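Side-chain contacts in Ras GTPase-activating-like protein IQGAP2 (Homo sapiens, PDB 5CJP), which probably binds GTP-loaded Rho-family GTPases such as Cdc42 through an all-helical domain related to Ras GTPase-activating proteins: residues R182-V187 with N294-E299; N171-S176 with N287-S292; S190-L195 with Y301-K306. One frame throughout, in Å; residues are numbered along the deposited sequence.

Contact 1 (R182-V187 with N294-E299); sequences RVTDKV and NNYLSE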
loop_
_atom_site.group_PDB
_atom_site.type_symbol
_atom_site.label_atom_id
_atom_site.label_comp_id
_atom_site.label_asym_id
_atom_site.label_seq_id
_atom_site.Cartn_x
_atom_site.Cartn_y
_atom_site.Cartn_z
ATOM N N ARG E 182 -8.347 19.340 40.214
ATOM C CA ARG E 182 -9.526 18.558 39.888
ATOM C C ARG E 182 -9.328 17.687 38.647
ATOM O O ARG E 182 -9.678 16.508 38.652
ATOM C CB ARG E 182 -10.692 19.504 39.661
ATOM C CG ARG E 182 -11.952 19.111 40.364
ATOM C CD ARG E 182 -13.095 19.896 39.781
ATOM N NE ARG E 182 -13.243 19.582 38.361
ATOM C CZ ARG E 182 -13.029 20.443 37.373
ATOM N NH1 ARG E 182 -12.650 21.693 37.635
ATOM N NH2 ARG E 182 -13.209 20.055 36.119
ATOM N N VAL E 183 -8.795 18.275 37.574
ATOM C CA VAL E 183 -8.553 17.518 36.347
ATOM C C VAL E 183 -7.418 16.535 36.550
ATOM O O VAL E 183 -7.452 15.426 36.043
ATOM C CB VAL E 183 -8.197 18.425 35.166
ATOM C CG1 VAL E 183 -9.387 18.559 34.259
ATOM C CG2 VAL E 183 -7.786 19.784 35.646
ATOM N N THR E 184 -6.416 16.945 37.313
ATOM C CA THR E 184 -5.276 16.090 37.579
ATOM C C THR E 184 -5.690 14.822 38.292
ATOM O O THR E 184 -5.236 13.734 37.938
ATOM C CB THR E 184 -4.232 16.806 38.449
ATOM O OG1 THR E 184 -3.766 17.969 37.765
ATOM C CG2 THR E 184 -3.057 15.898 38.742
ATOM N N ASP E 185 -6.546 14.958 39.303
ATOM C CA ASP E 185 -6.990 13.802 40.073
ATOM C C ASP E 185 -7.721 12.823 39.160
ATOM O O ASP E 185 -7.613 11.606 39.331
ATOM C CB ASP E 185 -7.894 14.222 41.242
ATOM C CG ASP E 185 -7.860 13.220 42.400
ATOM O OD1 ASP E 185 -8.909 13.009 43.039
ATOM O OD2 ASP E 185 -6.778 12.648 42.684
ATOM N N LYS E 186 -8.466 13.348 38.187
ATOM C CA LYS E 186 -9.162 12.484 37.245
ATOM C C LYS E 186 -8.124 11.679 36.457
ATOM O O LYS E 186 -8.234 10.462 36.350
ATOM C CB LYS E 186 -10.035 13.306 36.296
ATOM C CG LYS E 186 -11.281 13.878 36.962
ATOM C CD LYS E 186 -12.292 14.405 35.965
ATOM C CE LYS E 186 -13.586 14.779 36.687
ATOM N NZ LYS E 186 -14.663 15.286 35.780
ATOM N N VAL E 187 -7.105 12.348 35.925
ATOM C CA VAL E 187 -6.060 11.661 35.178
ATOM C C VAL E 187 -5.367 10.621 36.047
ATOM O O VAL E 187 -5.242 9.461 35.674
ATOM C CB VAL E 187 -4.984 12.632 34.681
ATOM C CG1 VAL E 187 -3.829 11.852 34.105
ATOM C CG2 VAL E 187 -5.567 13.575 33.637
ATOM N N ASN E 294 1.309 21.354 47.565
ATOM C CA ASN E 294 2.305 20.455 48.122
ATOM C C ASN E 294 1.745 19.322 48.955
ATOM O O ASN E 294 2.390 18.279 49.109
ATOM C CB ASN E 294 3.332 21.240 48.927
ATOM C CG ASN E 294 4.163 22.139 48.057
ATOM O OD1 ASN E 294 4.173 21.990 46.836
ATOM N ND2 ASN E 294 4.867 23.076 48.671
ATOM N N ASN E 295 0.552 19.518 49.501
ATOM C CA ASN E 295 -0.065 18.476 50.301
ATOM C C ASN E 295 -0.577 17.409 49.350
ATOM O O ASN E 295 -0.423 16.218 49.602
ATOM C CB ASN E 295 -1.217 19.047 51.127
ATOM C CG ASN E 295 -0.761 20.122 52.091
ATOM O OD1 ASN E 295 0.074 19.873 52.959
ATOM N ND2 ASN E 295 -1.308 21.325 51.944
ATOM N N TYR E 296 -1.181 17.847 48.247
ATOM C CA TYR E 296 -1.698 16.920 47.245
ATOM C C TYR E 296 -0.533 16.204 46.573
ATOM O O TYR E 296 -0.600 15.002 46.310
ATOM C CB TYR E 296 -2.525 17.668 46.187
ATOM C CG TYR E 296 -2.968 16.818 44.997
ATOM C CD1 TYR E 296 -3.896 15.785 45.144
ATOM C CD2 TYR E 296 -2.480 17.080 43.714
ATOM C CE1 TYR E 296 -4.337 15.032 44.034
ATOM C CE2 TYR E 296 -2.915 16.336 42.596
ATOM C CZ TYR E 296 -3.843 15.319 42.760
ATOM O OH TYR E 296 -4.295 14.621 41.649
ATOM N N LEU E 297 0.534 16.945 46.300
ATOM C CA LEU E 297 1.702 16.370 45.662
ATOM C C LEU E 297 2.281 15.229 46.465
ATOM O O LEU E 297 2.692 14.232 45.901
ATOM C CB LEU E 297 2.782 17.434 45.449
ATOM C CG LEU E 297 2.523 18.437 44.330
ATOM C CD1 LEU E 297 3.667 19.439 44.229
ATOM C CD2 LEU E 297 2.365 17.684 43.040
ATOM N N SER E 298 2.314 15.375 47.784
ATOM C CA SER E 298 2.881 14.336 48.640
ATOM C C SER E 298 1.999 13.107 48.776
ATOM O O SER E 298 2.487 12.021 49.062
ATOM C CB SER E 298 3.176 14.896 50.032
ATOM O OG SER E 298 3.993 16.042 49.946
ATOM N N GLU E 299 0.697 13.278 48.592
ATOM C CA GLU E 299 -0.226 12.152 48.679
ATOM C C GLU E 299 -0.135 11.417 47.347
ATOM O O GLU E 299 -0.074 10.184 47.294
ATOM C CB GLU E 299 -1.663 12.639 48.893
ATOM C CG GLU E 299 -1.855 13.551 50.090
ATOM C CD GLU E 299 -3.302 14.007 50.253
ATOM O OE1 GLU E 299 -3.883 14.533 49.275
ATOM O OE2 GLU E 299 -3.855 13.843 51.365
#
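Between 182-187 and 294-299 the nearest CA atoms are those of Asp185 and Tyr296, 9.4 Å apart. The gap is bridged by the Tyr296 side chain, which joins two helices of the helical Ras GTPase-activator fold. Its CG lies anti to the backbone N (chi1 173°), and this sends the ring out toward the other helix. Thr184 and Asp185 meet the ring at its edge, close to the ring plane. Thr184 brings a methyl: CG2 lies 3.4 Å from Tyr296 OH and 3.9 Å from Tyr296 CE2. The Thr184 hydroxyl is used elsewhere, bonded to the carbonyl of Leu180 one turn back. Asp185 OD2 sits at the other ortho corner, 3.7 Å from Tyr296 CE1. Carboxylate and ring planes stand 77° apart. Tyr296 OH donates to Asp185 OD2 in a weak hydrogen bond of 3.3 Å. Arg181 and Leu188 of helix 167-193 also touch Tyr296. Val270 and Leu274 of helix 261-278 pack on Thr184. The phenol end thus lies between a methyl and a carboxylate. The contact gathers round the phenol oxygen at a partly exposed seam; its one polar link is weak, and the rest is mainly van der Waals contact.

Contact 2 (N171-S176 with N287-S292); sequences NKLEAS and NEHLSS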
loop_
_atom_site.group_PDB
_atom_site.type_symbol
_atom_site.label_atom_id
_atom_site.label_comp_id
_atom_site.label_asym_id
_atom_site.label_seq_id
_atom_site.Cartn_x
_atom_site.Cartn_y
_atom_site.Cartn_z
ATOM N N ASN E 171 -6.880 35.779 42.308
ATOM C CA ASN E 171 -8.074 34.940 42.269
ATOM C C ASN E 171 -8.127 33.974 41.106
ATOM O O ASN E 171 -8.512 32.814 41.284
ATOM C CB ASN E 171 -9.344 35.796 42.274
ATOM C CG ASN E 171 -9.759 36.206 43.671
ATOM O OD1 ASN E 171 -9.869 35.366 44.563
ATOM N ND2 ASN E 171 -9.994 37.499 43.872
ATOM N N LYS E 172 -7.761 34.446 39.917
ATOM C CA LYS E 172 -7.757 33.597 38.726
ATOM C C LYS E 172 -6.814 32.432 39.022
ATOM O O LYS E 172 -7.133 31.268 38.784
ATOM C CB LYS E 172 -7.252 34.381 37.510
ATOM C CG LYS E 172 -7.871 35.762 37.348
ATOM C CD LYS E 172 -9.349 35.701 37.000
ATOM C CE LYS E 172 -9.558 35.361 35.542
ATOM N NZ LYS E 172 -10.987 35.099 35.238
ATOM N N LEU E 173 -5.649 32.768 39.561
ATOM C CA LEU E 173 -4.662 31.768 39.915
ATOM C C LEU E 173 -5.308 30.785 40.891
ATOM O O LEU E 173 -5.182 29.572 40.723
ATOM C CB LEU E 173 -3.435 32.428 40.571
ATOM C CG LEU E 173 -2.341 31.494 41.105
ATOM C CD1 LEU E 173 -1.528 30.909 39.942
ATOM C CD2 LEU E 173 -1.436 32.256 42.056
ATOM N N GLU E 174 -5.992 31.326 41.903
ATOM C CA GLU E 174 -6.665 30.528 42.932
ATOM C C GLU E 174 -7.545 29.464 42.289
ATOM O O GLU E 174 -7.459 28.285 42.627
ATOM C CB GLU E 174 -7.549 31.417 43.826
ATOM C CG GLU E 174 -6.835 32.380 44.772
ATOM C CD GLU E 174 -6.078 31.676 45.872
ATOM O OE1 GLU E 174 -5.546 32.371 46.763
ATOM O OE2 GLU E 174 -6.012 30.430 45.848
ATOM N N ALA E 175 -8.402 29.910 41.374
ATOM C CA ALA E 175 -9.323 29.036 40.664
ATOM C C ALA E 175 -8.566 28.022 39.814
ATOM O O ALA E 175 -8.871 26.826 39.845
ATOM C CB ALA E 175 -10.252 29.869 39.783
ATOM N N SER E 176 -7.585 28.499 39.052
ATOM C CA SER E 176 -6.789 27.619 38.206
ATOM C C SER E 176 -6.214 26.490 39.030
ATOM O O SER E 176 -6.186 25.341 38.599
ATOM C CB SER E 176 -5.653 28.400 37.533
ATOM O OG SER E 176 -6.124 29.140 36.419
ATOM N N ASN E 287 8.187 28.901 42.408
ATOM C CA ASN E 287 6.959 28.139 42.219
ATOM C C ASN E 287 6.229 28.130 43.557
ATOM O O ASN E 287 5.384 27.272 43.814
ATOM C CB ASN E 287 7.270 26.703 41.781
ATOM C CG ASN E 287 7.205 26.518 40.268
ATOM O OD1 ASN E 287 7.542 25.458 39.744
ATOM N ND2 ASN E 287 6.762 27.552 39.567
ATOM N N GLU E 288 6.567 29.101 44.400
ATOM C CA GLU E 288 5.963 29.222 45.714
ATOM C C GLU E 288 4.468 29.463 45.668
ATOM O O GLU E 288 3.740 28.969 46.524
ATOM C CB GLU E 288 6.622 30.351 46.500
ATOM C CG GLU E 288 7.644 29.883 47.523
ATOM C CD GLU E 288 7.042 28.979 48.592
ATOM O OE1 GLU E 288 6.054 29.397 49.241
ATOM O OE2 GLU E 288 7.567 27.855 48.787
ATOM N N HIS E 289 4.006 30.208 44.669
ATOM C CA HIS E 289 2.582 30.513 44.553
ATOM C C HIS E 289 1.687 29.285 44.333
ATOM O O HIS E 289 0.457 29.378 44.410
ATOM C CB HIS E 289 2.372 31.532 43.439
ATOM C CG HIS E 289 2.898 31.086 42.118
ATOM N ND1 HIS E 289 4.188 30.640 41.943
ATOM C CD2 HIS E 289 2.299 30.994 40.908
ATOM C CE1 HIS E 289 4.361 30.289 40.686
ATOM N NE2 HIS E 289 3.232 30.492 40.034
ATOM N N LEU E 290 2.303 28.134 44.077
ATOM C CA LEU E 290 1.564 26.891 43.867
ATOM C C LEU E 290 1.714 25.961 45.068
ATOM O O LEU E 290 1.153 24.865 45.082
ATOM C CB LEU E 290 2.072 26.183 42.610
ATOM C CG LEU E 290 1.455 26.547 41.262
ATOM C CD1 LEU E 290 1.445 28.035 41.078
ATOM C CD2 LEU E 290 2.248 25.874 40.155
ATOM N N SER E 291 2.459 26.416 46.072
ATOM C CA SER E 291 2.722 25.637 47.282
ATOM C C SER E 291 1.495 25.027 47.962
ATOM O O SER E 291 1.614 24.064 48.716
ATOM C CB SER E 291 3.481 26.498 48.293
ATOM O OG SER E 291 2.690 27.584 48.745
ATOM N N SER E 292 0.319 25.586 47.715
ATOM C CA SER E 292 -0.887 25.047 48.324
ATOM C C SER E 292 -1.123 23.607 47.868
ATOM O O SER E 292 -1.856 22.853 48.515
ATOM C CB SER E 292 -2.092 25.914 47.962
ATOM O OG SER E 292 -2.270 25.983 46.564
#
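Leu173 of helix 167-193 packs against His289 and Leu290, which lie in the short 3-10 turn 288-290 ahead of helix 294-311. The CA atoms of Leu173 and His289 are 8.7 Å apart. The contact joins a long helix of the helical Ras GTPase-activator fold to the turn that leads into another of its helices.

The tight part is small and mostly apolar. Leu173 has CG anti to its backbone N (chi1 175°); this swings the branched end toward His289, and both methyls reach it. CD1 of Leu173 lies 3.9 Å from His289 CD2, at the ring edge and near the ring plane. CD2 of Leu173 is 4.1 Å from His289 CB and equally close to the ring carbon CD2. The two side chains cross at about a right angle. Leu290 adds a second apolar touch, its CD1 4.3 Å from Leu173 CD1. The imidazole NE2 of His289 is bonded to the carbonyl of Thr131, which helps fix the rotation of the ring.

The other side is loose. Glu174 and Ser292 are exposed, and their side chains do not touch the opposite segment. Ser291 turns back on its own turn: its OG gives a 2.8 Å bond to Glu288 O, nearly in line with that carbonyl, which also accepts from Ser291 N.

Leu164 touches Leu173 from one loop, and Phe283 touches Leu290 from another. Pro133 of helix 133-139 lies on His289 and Ser176 OG is bonded to Asn130 N, so the loop leading to helix 133-139 lies beside both the long helix and the 3-10 turn.

Contact 3 (S190-L195 with Y301-K306); sequences SIISSL and YQEFRK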
loop_
_atom_site.group_PDB
_atom_site.type_symbol
_atom_site.label_atom_id
_atom_site.label_comp_id
_atom_site.label_asym_id
_atom_site.label_seq_id
_atom_site.Cartn_x
_atom_site.Cartn_y
_atom_site.Cartn_z
ATOM N N SER E 190 -7.263 7.368 36.735
ATOM C CA SER E 190 -7.350 6.480 35.581
ATOM C C SER E 190 -6.082 5.639 35.545
ATOM O O SER E 190 -6.128 4.411 35.413
ATOM C CB SER E 190 -7.436 7.283 34.287
ATOM O OG SER E 190 -8.468 8.244 34.352
ATOM N N ILE E 191 -4.946 6.324 35.660
ATOM C CA ILE E 191 -3.649 5.664 35.653
ATOM C C ILE E 191 -3.469 4.688 36.822
ATOM O O ILE E 191 -3.244 3.501 36.613
ATOM C CB ILE E 191 -2.483 6.702 35.699
ATOM C CG1 ILE E 191 -2.572 7.667 34.505
ATOM C CG2 ILE E 191 -1.151 5.979 35.674
ATOM C CD1 ILE E 191 -1.667 8.890 34.597
ATOM N N ILE E 192 -3.586 5.191 38.046
ATOM C CA ILE E 192 -3.377 4.337 39.220
ATOM C C ILE E 192 -4.306 3.130 39.372
ATOM O O ILE E 192 -3.888 2.066 39.863
ATOM C CB ILE E 192 -3.445 5.158 40.521
ATOM C CG1 ILE E 192 -2.284 6.157 40.559
ATOM C CG2 ILE E 192 -3.398 4.229 41.731
ATOM C CD1 ILE E 192 -0.996 5.507 40.506
ATOM N N SER E 193 -5.560 3.269 38.954
ATOM C CA SER E 193 -6.508 2.163 39.085
ATOM C C SER E 193 -6.380 1.153 37.954
ATOM O O SER E 193 -6.961 0.072 38.005
ATOM C CB SER E 193 -7.942 2.695 39.126
ATOM O OG SER E 193 -8.299 3.280 37.893
ATOM N N SER E 194 -5.602 1.504 36.937
ATOM C CA SER E 194 -5.437 0.631 35.787
ATOM C C SER E 194 -4.033 0.074 35.577
ATOM O O SER E 194 -3.566 -0.014 34.445
ATOM C CB SER E 194 -5.902 1.372 34.537
ATOM O OG SER E 194 -7.252 1.787 34.698
ATOM N N LEU E 195 -3.369 -0.313 36.664
ATOM C CA LEU E 195 -2.029 -0.888 36.576
ATOM C C LEU E 195 -2.052 -2.216 35.829
ATOM O O LEU E 195 -1.102 -2.558 35.134
ATOM C CB LEU E 195 -1.443 -1.112 37.973
ATOM C CG LEU E 195 -0.151 -1.941 38.045
ATOM C CD1 LEU E 195 0.982 -1.235 37.284
ATOM C CD2 LEU E 195 0.236 -2.155 39.479
ATOM N N TYR E 301 2.352 11.385 45.303
ATOM C CA TYR E 301 3.629 10.692 45.197
ATOM C C TYR E 301 3.483 9.313 45.851
ATOM O O TYR E 301 3.897 8.300 45.295
ATOM C CB TYR E 301 4.736 11.478 45.904
ATOM C CG TYR E 301 5.968 10.638 46.168
ATOM C CD1 TYR E 301 6.751 10.160 45.109
ATOM C CD2 TYR E 301 6.311 10.249 47.470
ATOM C CE1 TYR E 301 7.834 9.315 45.336
ATOM C CE2 TYR E 301 7.396 9.398 47.707
ATOM C CZ TYR E 301 8.149 8.935 46.631
ATOM O OH TYR E 301 9.196 8.074 46.835
ATOM N N GLN E 302 2.880 9.285 47.036
ATOM C CA GLN E 302 2.684 8.032 47.743
ATOM C C GLN E 302 1.883 7.043 46.905
ATOM O O GLN E 302 2.096 5.832 46.986
ATOM C CB GLN E 302 1.983 8.275 49.087
ATOM C CG GLN E 302 2.861 8.936 50.150
ATOM C CD GLN E 302 4.174 8.210 50.331
ATOM O OE1 GLN E 302 4.214 6.982 50.338
ATOM N NE2 GLN E 302 5.256 8.964 50.482
ATOM N N GLU E 303 0.953 7.546 46.105
ATOM C CA GLU E 303 0.163 6.666 45.248
ATOM C C GLU E 303 1.052 6.172 44.107
ATOM O O GLU E 303 1.070 4.986 43.795
ATOM C CB GLU E 303 -1.054 7.400 44.679
ATOM C CG GLU E 303 -2.094 7.763 45.707
ATOM C CD GLU E 303 -3.352 8.334 45.080
ATOM O OE1 GLU E 303 -4.001 7.624 44.276
ATOM O OE2 GLU E 303 -3.697 9.495 45.392
ATOM N N PHE E 304 1.793 7.095 43.499
ATOM C CA PHE E 304 2.700 6.761 42.410
ATOM C C PHE E 304 3.739 5.753 42.872
ATOM O O PHE E 304 3.994 4.746 42.200
ATOM C CB PHE E 304 3.405 8.016 41.922
ATOM C CG PHE E 304 2.743 8.661 40.756
ATOM C CD1 PHE E 304 2.745 10.048 40.618
ATOM C CD2 PHE E 304 2.163 7.889 39.757
ATOM C CE1 PHE E 304 2.183 10.658 39.492
ATOM C CE2 PHE E 304 1.596 8.493 38.630
ATOM C CZ PHE E 304 1.607 9.880 38.498
ATOM N N ARG E 305 4.334 6.030 44.028
ATOM C CA ARG E 305 5.354 5.163 44.598
ATOM C C ARG E 305 4.834 3.741 44.745
ATOM O O ARG E 305 5.536 2.776 44.447
ATOM C CB ARG E 305 5.789 5.699 45.961
ATOM C CG ARG E 305 6.920 4.921 46.591
ATOM C CD ARG E 305 6.478 4.202 47.872
ATOM N NE ARG E 305 7.545 3.349 48.405
ATOM C CZ ARG E 305 8.765 3.779 48.729
ATOM N NH1 ARG E 305 9.086 5.059 48.584
ATOM N NH2 ARG E 305 9.670 2.913 49.164
ATOM N N LYS E 306 3.592 3.615 45.198
ATOM C CA LYS E 306 2.978 2.300 45.380
ATOM C C LYS E 306 2.761 1.603 44.030
ATOM O O LYS E 306 2.933 0.390 43.901
ATOM C CB LYS E 306 1.639 2.450 46.111
ATOM C CG LYS E 306 0.913 1.144 46.333
ATOM C CD LYS E 306 -0.422 1.356 47.003
ATOM C CE LYS E 306 -1.141 0.039 47.206
ATOM N NZ LYS E 306 -2.451 0.251 47.878
#
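Ile192 meets Phe304 and Glu303 where the last part of helix 167-193 passes helix 294-311. The CA atoms of Ile192 and Phe304 are 7.3 Å apart.

The apolar contact is carried by one methyl. Ile192 CD1 lies 4.0 Å from Phe304 CD2 and approaches the ring obliquely. CG1 of Ile192 stands beside the backbone N (chi1 -65°), with CG2 anti to it. CD1 reaches Phe304 and the Glu303 carbonyl, while CG2 lies toward the Glu303 carboxylate. The Phe304 CB bond points away from the other helix, yet the ring reaches back far enough to meet the methyl. Ile191 is buried close by, its CB also directed toward the opposite helix.

The contacts with polar atoms are non-bonded. Ile192 CD1 also rests 3.9 Å from the backbone carbonyl oxygen O of Glu303. Ile192 CG2 lies 4.3 Å from Glu303 OE1. Aliphatic carbon thus borders a partly exposed carboxylate on this side.

The setting is the all-helical fold of the Ras GTPase-activator family, in which long helices pack side by side. Phe304 belongs to an aromatic group with Phe308, whose ring is nearly parallel to it, and Tyr234, whose ring is turned by about 50°. Helix 261-278 touches Phe304 through Leu274, Ala277 and Ala278, while Tyr307 of helix 294-311 touches Ile192.

The hydrogen bonds lie within each segment or lead elsewhere. Ser194 OG bonds back to Ser190 O at 2.9 Å, in the carbonyl plane, and Ser194 N bonds to Ile191 O. On the other segment, Arg305 forms a salt bridge with Asp223 of helix 222-243.

How the contacts relate
The three contacts follow helix 167-193 along its length, in the order contact 2, contact 1, contact 3. Their second partners follow the same order, from the turn 287-292 into helix 294-311. The two chain regions therefore stay side by side over all three places. The centres of contacts 1 and 2 are 14 Å apart, and those of contacts 1 and 3 are 11 Å apart. Contacts 2 and 3 are more distant, with centres 25 Å apart and nearest atoms about 13 Å apart. Leu274 of helix 261-278 touches both contact 1 and contact 3. The GTP pocket residues Asn57, Arg59, Glu60 and Tyr326 belong to none of the six segments.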